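Long-range contacts in flagellar hook protein FlgE (Caulobacter crescentus CB15, PDB 5AY6), which probably builds the hook of the bacterial flagellum, the universal joint that links the rotary motor to the filament: residues D49-S54 with D70-G75; N74-A79 with D98-S103. All blocks are in the same frame, centred on the assembly; numbering follows the deposited sequence.

Interaction 1 of 2, residues D49-S54 with D70-G75; sequences DVVYSS and DIKENG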
ATOM      1  N   ASP A  49      -6.556 -14.962 -16.476  1.00 21.84           N
ATOM      2  CA  ASP A  49      -5.469 -14.485 -15.636  1.00 17.02           C
ATOM      3  C   ASP A  49      -6.058 -14.086 -14.294  1.00 19.60           C
ATOM      4  O   ASP A  49      -7.129 -13.477 -14.234  1.00 22.85           O
ATOM      5  CB  ASP A  49      -4.733 -13.308 -16.280  1.00 26.24           C
ATOM      6  CG  ASP A  49      -3.732 -13.750 -17.334  1.00 21.32           C
ATOM      7  OD1 ASP A  49      -3.213 -14.880 -17.224  1.00 23.14           O
ATOM      8  OD2 ASP A  49      -3.464 -12.961 -18.265  1.00 30.55           O
ATOM      9  N   VAL A  50      -5.376 -14.451 -13.218  1.00 21.40           N
ATOM     10  CA  VAL A  50      -5.824 -14.076 -11.887  1.00 16.26           C
ATOM     11  C   VAL A  50      -4.787 -13.166 -11.249  1.00 13.82           C
ATOM     12  O   VAL A  50      -3.623 -13.537 -11.107  1.00 17.27           O
ATOM     13  CB  VAL A  50      -6.068 -15.305 -10.998  1.00 15.14           C
ATOM     14  CG1 VAL A  50      -6.665 -14.879  -9.655  1.00 13.99           C
ATOM     15  CG2 VAL A  50      -6.983 -16.292 -11.703  1.00 18.01           C
ATOM     16  N   VAL A  51      -5.210 -11.967 -10.875  1.00 13.45           N
ATOM     17  CA  VAL A  51      -4.294 -10.994 -10.305  1.00 13.93           C
ATOM     18  C   VAL A  51      -4.735 -10.599  -8.903  1.00 17.46           C
ATOM     19  O   VAL A  51      -5.788  -9.983  -8.729  1.00 17.78           O
ATOM     20  CB  VAL A  51      -4.195  -9.723 -11.182  1.00 12.98           C
ATOM     21  CG1 VAL A  51      -3.159  -8.758 -10.615  1.00 18.92           C
ATOM     22  CG2 VAL A  51      -3.860 -10.087 -12.626  1.00 18.50           C
ATOM     23  N   TYR A  52      -3.935 -10.975  -7.909  1.00 12.88           N
ATOM     24  CA  TYR A  52      -4.120 -10.502  -6.545  1.00 15.17           C
ATOM     25  C   TYR A  52      -3.366  -9.195  -6.367  1.00 14.25           C
ATOM     26  O   TYR A  52      -2.211  -9.092  -6.771  1.00 13.54           O
ATOM     27  CB  TYR A  52      -3.609 -11.515  -5.523  1.00 11.23           C
ATOM     28  CG  TYR A  52      -4.320 -12.847  -5.505  1.00 14.06           C
ATOM     29  CD1 TYR A  52      -5.517 -13.009  -4.820  1.00 11.76           C
ATOM     30  CD2 TYR A  52      -3.771 -13.953  -6.137  1.00 14.06           C
ATOM     31  CE1 TYR A  52      -6.160 -14.236  -4.781  1.00 13.78           C
ATOM     32  CE2 TYR A  52      -4.405 -15.184  -6.104  1.00 16.52           C
ATOM     33  CZ  TYR A  52      -5.598 -15.318  -5.427  1.00 13.29           C
ATOM     34  OH  TYR A  52      -6.227 -16.539  -5.396  1.00 16.78           O
ATOM     35  N   SER A  53      -4.012  -8.206  -5.758  1.00 13.04           N
ATOM     36  CA  SER A  53      -3.350  -6.936  -5.475  1.00 12.43           C
ATOM     37  C   SER A  53      -3.404  -6.582  -3.995  1.00 12.80           C
ATOM     38  O   SER A  53      -4.388  -6.861  -3.311  1.00 15.49           O
ATOM     39  CB  SER A  53      -3.972  -5.807  -6.297  1.00 17.47           C
ATOM     40  OG  SER A  53      -3.672  -5.968  -7.671  1.00 14.47           O
ATOM     41  N   SER A  54      -2.336  -5.962  -3.511  1.00 11.81           N
ATOM     42  CA  SER A  54      -2.299  -5.447  -2.153  1.00 15.09           C
ATOM     43  C   SER A  54      -3.262  -4.267  -1.998  1.00 16.91           C
ATOM     44  O   SER A  54      -3.371  -3.419  -2.880  1.00 10.27           O
ATOM     45  CB  SER A  54      -0.873  -5.032  -1.784  1.00 10.96           C
ATOM     46  OG  SER A  54      -0.869  -4.156  -0.674  1.00 12.53           O
ATOM     47  N   ASP A  70      -8.468  -9.290  -9.420  1.00 16.78           N
ATOM     48  CA  ASP A  70      -8.972  -9.078 -10.776  1.00 19.56           C
ATOM     49  C   ASP A  70      -8.950 -10.392 -11.547  1.00 19.23           C
ATOM     50  O   ASP A  70      -7.955 -11.121 -11.514  1.00 19.31           O
ATOM     51  CB  ASP A  70      -8.143  -8.034 -11.528  1.00 17.85           C
ATOM     52  CG  ASP A  70      -8.302  -6.635 -10.964  1.00 30.32           C
ATOM     53  OD1 ASP A  70      -9.456  -6.206 -10.737  1.00 22.59           O
ATOM     54  OD2 ASP A  70      -7.269  -5.969 -10.753  1.00 35.37           O
ATOM     55  N   ILE A  71     -10.045 -10.697 -12.235  1.00 13.16           N
ATOM     56  CA  ILE A  71     -10.076 -11.839 -13.145  1.00 11.63           C
ATOM     57  C   ILE A  71     -10.085 -11.321 -14.579  1.00 18.80           C
ATOM     58  O   ILE A  71     -10.975 -10.557 -14.968  1.00 16.93           O
ATOM     59  CB  ILE A  71     -11.299 -12.739 -12.919  1.00 12.57           C
ATOM     60  CG1 ILE A  71     -11.488 -13.027 -11.428  1.00 14.17           C
ATOM     61  CG2 ILE A  71     -11.148 -14.034 -13.709  1.00 13.73           C
ATOM     62  CD1 ILE A  71     -10.339 -13.774 -10.806  1.00 18.12           C
ATOM     63  N   LYS A  72      -9.090 -11.725 -15.358  1.00 20.36           N
ATOM     64  CA  LYS A  72      -8.928 -11.182 -16.698  1.00 20.09           C
ATOM     65  C   LYS A  72      -9.011 -12.257 -17.775  1.00 26.88           C
ATOM     66  O   LYS A  72      -8.561 -13.390 -17.584  1.00 20.39           O
ATOM     67  CB  LYS A  72      -7.599 -10.433 -16.809  1.00 22.61           C
ATOM     68  CG  LYS A  72      -7.470  -9.253 -15.855  1.00 22.13           C
ATOM     69  CD  LYS A  72      -6.220  -8.439 -16.154  1.00 35.13           C
ATOM     70  CE  LYS A  72      -6.090  -7.249 -15.218  1.00 32.06           C
ATOM     71  NZ  LYS A  72      -4.931  -6.383 -15.586  1.00 40.11           N
ATOM     72  N   GLU A  73      -9.602 -11.887 -18.906  1.00 23.16           N
ATOM     73  CA  GLU A  73      -9.670 -12.753 -20.074  1.00 24.17           C
ATOM     74  C   GLU A  73      -9.209 -11.965 -21.292  1.00 24.52           C
ATOM     75  O   GLU A  73      -9.802 -10.941 -21.636  1.00 22.77           O
ATOM     76  CB  GLU A  73     -11.086 -13.289 -20.273  1.00 19.05           C
ATOM     77  CG  GLU A  73     -11.221 -14.291 -21.411  1.00 24.61           C
ATOM     78  CD  GLU A  73     -12.615 -14.886 -21.497  1.00 30.95           C
ATOM     79  OE1 GLU A  73     -13.592 -14.171 -21.174  1.00 28.00           O
ATOM     80  OE2 GLU A  73     -12.733 -16.070 -21.883  1.00 27.05           O
ATOM     81  N   ASN A  74      -8.140 -12.439 -21.927  1.00 23.03           N
ATOM     82  CA  ASN A  74      -7.501 -11.715 -23.025  1.00 30.40           C
ATOM     83  C   ASN A  74      -7.165 -10.271 -22.649  1.00 32.42           C
ATOM     84  O   ASN A  74      -7.324  -9.356 -23.457  1.00 31.82           O
ATOM     85  CB  ASN A  74      -8.391 -11.736 -24.266  1.00 23.81           C
ATOM     86  CG  ASN A  74      -8.809 -13.135 -24.650  1.00 31.10           C
ATOM     87  OD1 ASN A  74      -8.039 -14.086 -24.504  1.00 34.11           O
ATOM     88  ND2 ASN A  74     -10.036 -13.274 -25.141  1.00 32.80           N
ATOM     89  N   GLY A  75      -6.717 -10.074 -21.412  1.00 26.90           N
ATOM     90  CA  GLY A  75      -6.312  -8.761 -20.947  1.00 32.94           C
ATOM     91  C   GLY A  75      -7.464  -7.850 -20.566  1.00 32.78           C
ATOM     92  O   GLY A  75      -7.260  -6.667 -20.300  1.00 37.04           O
TER
HETATM   93  O   HOH W   1      -6.299 -12.143 -19.740  1.00 28.18           O
HETATM   94  O   HOH W   2      -5.996  -7.155  -8.581  1.00 17.24           O

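Interaction 2 of 2, residues N74-A79 with D98-S103; sequences NGVIVA and DYKGAS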
ATOM      1  N   ASN A  74      -8.140 -12.439 -21.927  1.00 23.03           N
ATOM      2  CA  ASN A  74      -7.501 -11.715 -23.025  1.00 30.40           C
ATOM      3  C   ASN A  74      -7.165 -10.271 -22.649  1.00 32.42           C
ATOM      4  O   ASN A  74      -7.324  -9.356 -23.457  1.00 31.82           O
ATOM      5  CB  ASN A  74      -8.391 -11.736 -24.266  1.00 23.81           C
ATOM      6  CG  ASN A  74      -8.809 -13.135 -24.650  1.00 31.10           C
ATOM      7  OD1 ASN A  74      -8.039 -14.086 -24.504  1.00 34.11           O
ATOM      8  ND2 ASN A  74     -10.036 -13.274 -25.141  1.00 32.80           N
ATOM      9  N   GLY A  75      -6.717 -10.074 -21.412  1.00 26.90           N
ATOM     10  CA  GLY A  75      -6.312  -8.761 -20.947  1.00 32.94           C
ATOM     11  C   GLY A  75      -7.464  -7.850 -20.566  1.00 32.78           C
ATOM     12  O   GLY A  75      -7.260  -6.667 -20.300  1.00 37.04           O
ATOM     13  N   VAL A  76      -8.676  -8.396 -20.539  1.00 29.80           N
ATOM     14  CA  VAL A  76      -9.858  -7.622 -20.160  1.00 24.22           C
ATOM     15  C   VAL A  76     -10.445  -8.122 -18.839  1.00 21.15           C
ATOM     16  O   VAL A  76     -10.683  -9.315 -18.668  1.00 18.98           O
ATOM     17  CB  VAL A  76     -10.940  -7.675 -21.257  1.00 31.24           C
ATOM     18  CG1 VAL A  76     -12.245  -7.065 -20.758  1.00 21.41           C
ATOM     19  CG2 VAL A  76     -10.453  -6.958 -22.512  1.00 29.01           C
ATOM     20  N   ILE A  77     -10.672  -7.204 -17.906  1.00 23.00           N
ATOM     21  CA  ILE A  77     -11.238  -7.570 -16.612  1.00 19.30           C
ATOM     22  C   ILE A  77     -12.703  -7.968 -16.762  1.00 22.00           C
ATOM     23  O   ILE A  77     -13.535  -7.155 -17.160  1.00 19.94           O
ATOM     24  CB  ILE A  77     -11.107  -6.416 -15.599  1.00 22.51           C
ATOM     25  CG1 ILE A  77      -9.630  -6.078 -15.378  1.00 22.88           C
ATOM     26  CG2 ILE A  77     -11.790  -6.764 -14.286  1.00 19.45           C
ATOM     27  CD1 ILE A  77      -9.403  -4.854 -14.520  1.00 26.82           C
ATOM     28  N   VAL A  78     -13.019  -9.225 -16.464  1.00 13.22           N
ATOM     29  CA  VAL A  78     -14.404  -9.682 -16.532  1.00 18.39           C
ATOM     30  C   VAL A  78     -15.045  -9.733 -15.144  1.00 17.02           C
ATOM     31  O   VAL A  78     -16.266  -9.741 -15.022  1.00 20.80           O
ATOM     32  CB  VAL A  78     -14.519 -11.074 -17.189  1.00 16.89           C
ATOM     33  CG1 VAL A  78     -13.931 -11.046 -18.589  1.00 18.91           C
ATOM     34  CG2 VAL A  78     -13.832 -12.128 -16.345  1.00 19.03           C
ATOM     35  N   ALA A  79     -14.215  -9.766 -14.104  1.00 15.89           N
ATOM     36  CA  ALA A  79     -14.706  -9.833 -12.731  1.00 15.45           C
ATOM     37  C   ALA A  79     -13.668  -9.278 -11.765  1.00 14.01           C
ATOM     38  O   ALA A  79     -12.465  -9.402 -11.994  1.00 18.14           O
ATOM     39  CB  ALA A  79     -15.067 -11.263 -12.358  1.00 13.03           C
ATOM     40  N   ASP A  98     -17.335  -9.966  -8.323  1.00 11.65           N
ATOM     41  CA  ASP A  98     -18.541  -9.957  -9.137  1.00 15.12           C
ATOM     42  C   ASP A  98     -18.135  -9.465 -10.523  1.00 13.90           C
ATOM     43  O   ASP A  98     -17.012  -8.989 -10.694  1.00 15.68           O
ATOM     44  CB  ASP A  98     -19.605  -9.049  -8.512  1.00 15.62           C
ATOM     45  CG  ASP A  98     -21.016  -9.412  -8.934  1.00 16.47           C
ATOM     46  OD1 ASP A  98     -21.186 -10.267  -9.830  1.00 19.46           O
ATOM     47  OD2 ASP A  98     -21.961  -8.834  -8.358  1.00 17.60           O
ATOM     48  N   TYR A  99     -19.023  -9.572 -11.509  1.00 16.18           N
ATOM     49  CA  TYR A  99     -18.669  -9.139 -12.861  1.00 15.85           C
ATOM     50  C   TYR A  99     -18.386  -7.636 -12.861  1.00 23.11           C
ATOM     51  O   TYR A  99     -18.939  -6.899 -12.045  1.00 19.17           O
ATOM     52  CB  TYR A  99     -19.767  -9.511 -13.872  1.00 18.72           C
ATOM     53  CG  TYR A  99     -21.065  -8.723 -13.797  1.00 21.36           C
ATOM     54  CD1 TYR A  99     -21.205  -7.506 -14.458  1.00 25.47           C
ATOM     55  CD2 TYR A  99     -22.165  -9.219 -13.106  1.00 21.80           C
ATOM     56  CE1 TYR A  99     -22.393  -6.790 -14.408  1.00 22.97           C
ATOM     57  CE2 TYR A  99     -23.359  -8.512 -13.053  1.00 23.68           C
ATOM     58  CZ  TYR A  99     -23.467  -7.298 -13.706  1.00 28.18           C
ATOM     59  OH  TYR A  99     -24.650  -6.590 -13.658  1.00 22.64           O
ATOM     60  N   LYS A 100     -17.503  -7.186 -13.751  1.00 17.03           N
ATOM     61  CA  LYS A 100     -17.107  -5.775 -13.768  1.00 17.94           C
ATOM     62  C   LYS A 100     -18.276  -4.844 -14.081  1.00 25.00           C
ATOM     63  O   LYS A 100     -18.917  -4.962 -15.127  1.00 22.32           O
ATOM     64  CB  LYS A 100     -15.984  -5.531 -14.782  1.00 23.46           C
ATOM     65  CG  LYS A 100     -15.546  -4.066 -14.850  1.00 20.30           C
ATOM     66  CD  LYS A 100     -14.352  -3.871 -15.768  1.00 39.57           C
ATOM     67  CE  LYS A 100     -14.683  -4.261 -17.196  1.00 42.55           C
ATOM     68  NZ  LYS A 100     -13.492  -4.165 -18.085  1.00 37.61           N
ATOM     69  N   GLY A 101     -18.537  -3.915 -13.164  1.00 26.14           N
ATOM     70  CA  GLY A 101     -19.585  -2.926 -13.339  1.00 27.35           C
ATOM     71  C   GLY A 101     -20.872  -3.307 -12.634  1.00 24.73           C
ATOM     72  O   GLY A 101     -21.857  -2.572 -12.683  1.00 26.27           O
ATOM     73  N   ALA A 102     -20.853  -4.458 -11.968  1.00 23.18           N
ATOM     74  CA  ALA A 102     -22.045  -5.000 -11.327  1.00 21.23           C
ATOM     75  C   ALA A 102     -22.546  -4.087 -10.217  1.00 23.54           C
ATOM     76  O   ALA A 102     -21.760  -3.465  -9.498  1.00 19.57           O
ATOM     77  CB  ALA A 102     -21.769  -6.385 -10.779  1.00 24.02           C
ATOM     78  N   SER A 103     -23.866  -4.015 -10.084  1.00 19.62           N
ATOM     79  CA  SER A 103     -24.487  -3.225  -9.022  1.00 27.86           C
ATOM     80  C   SER A 103     -25.955  -3.582  -8.820  1.00 26.81           C
ATOM     81  O   SER A 103     -26.746  -3.507  -9.757  1.00 25.94           O
ATOM     82  CB  SER A 103     -24.357  -1.740  -9.320  1.00 31.02           C
ATOM     83  OG  SER A 103     -25.140  -0.958  -8.435  1.00 26.57           O
TER
HETATM   84  O   HOH W   3     -10.451  -4.167 -18.372  1.00 28.60           O

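Interaction 1 of 2, residues D49-S54 with D70-G75
D49 and K72 pair directly across two antiparallel strands, and V51 and D70 do the same two residues on. Both are hydrogen-bonded pairs. The four backbone bonds are nearly equal: D49 N to K72 O is 2.8 Å, and V51 N to D70 O is 2.9 Å at an N-H...O angle of 170°, each matched by its return bond. V50 and I71 form the non-hydrogen-bonded pair between them. There I71 CA also makes a CA-H...O contact of 3.5 Å with D49 O. The strands belong to the hairpin 45-53/64-73 of the FlgE third-domain region.

The apolar contact is on the V50/I71 face. The two side chains lie side by side and point the same way. V50 CG1 is anti to its backbone N (chi1 -175°) and meets I71 CD1 at 4.0 Å. Both residues are buried, and I71 also packs on L126.

D49, V51, D70 and K72 share the other face. D49 and K72 meet there through their CB atoms, 4.1 Å apart. The extended chain of K72 then leads away from D49-S54 and packs on I77. The carboxylates of D49 and D70 bind elsewhere through OD1: D49 to S34 N, D70 to T80 OG1.

Two waters join the segments. One takes the G75 N-H at 2.7 Å and gives a longer bond to D49 OD2. The other donates to V51 O and to D70 OD2 at 2.8 Å, and accepts from S53 OG.

V51 O therefore carries two bonds, one from D70 N and one from water. Each aspartate uses one oxygen on a neighbouring strand and the other on water, which probably restricts the turning of both carboxylates and favours their charged form.

Interaction 2 of 2, residues N74-A79 with D98-S103
V78 and A79 meet D98-K100 at the open end of the antiparallel hairpin 76-86/92-99. V78 and A79 form a classic beta bulge, both lying opposite I71 of the preceding strand. On the other side, A79 and Y99 make a non-hydrogen-bonded pair. Their CA atoms are only 4.0 Å apart and their side chains diverge. Beyond Y99 the chain leaves the strand in a type II turn from Y99 to A102, closed by A102 N to Y99 O.

Backbone polar contacts gather on V78 O. K100 N donates to it at 3.1 Å, from well above the carbonyl plane (57° out of it). Y99 CA adds a CA-H...O contact to the same oxygen. A79 CA makes a similar contact with D98 O at 3.2 Å.

K100 supplies most of the side-chain contact. It runs straight from the backbone as far as CD, then bends at chi3 (62°), which brings NZ back over I77. NZ gives a weak bond to I77 O, and a water accepts from I77 N and, weakly, from NZ. The aliphatic part crosses I77 at about a right angle, with K100 CD 4.1 Å from I77 CG2.

The D98 side chain holds the strand end. D98 OD1 accepts from Y99 N at 2.8 Å, from above the carboxylate plane. Outside the two segments, D98 OD2 is bound by T106 N and forms a salt bridge with R113. The Y99 ring folds over the turn, where A102 CB sits 3.4 Å above the ring plane, over its centre.

In the fold
From the N terminus, strand 45-53 carries the first half of interaction 1. The chain turns back along 64-73, where 70-75 closes a loop of 15 residues. Interaction 2 starts on N74 and G75, shared with interaction 1 in the tight turn into strand 76-86. It closes its own loop of 18 residues when strand 92-99 returns. The two loops follow each other, overlapping only at that turn; neither nests in the other. I71 joins them, since its backbone bonds to V78 and A79. Together they tie the last four strands of a five-stranded antiparallel meander, 24-39 to 92-99.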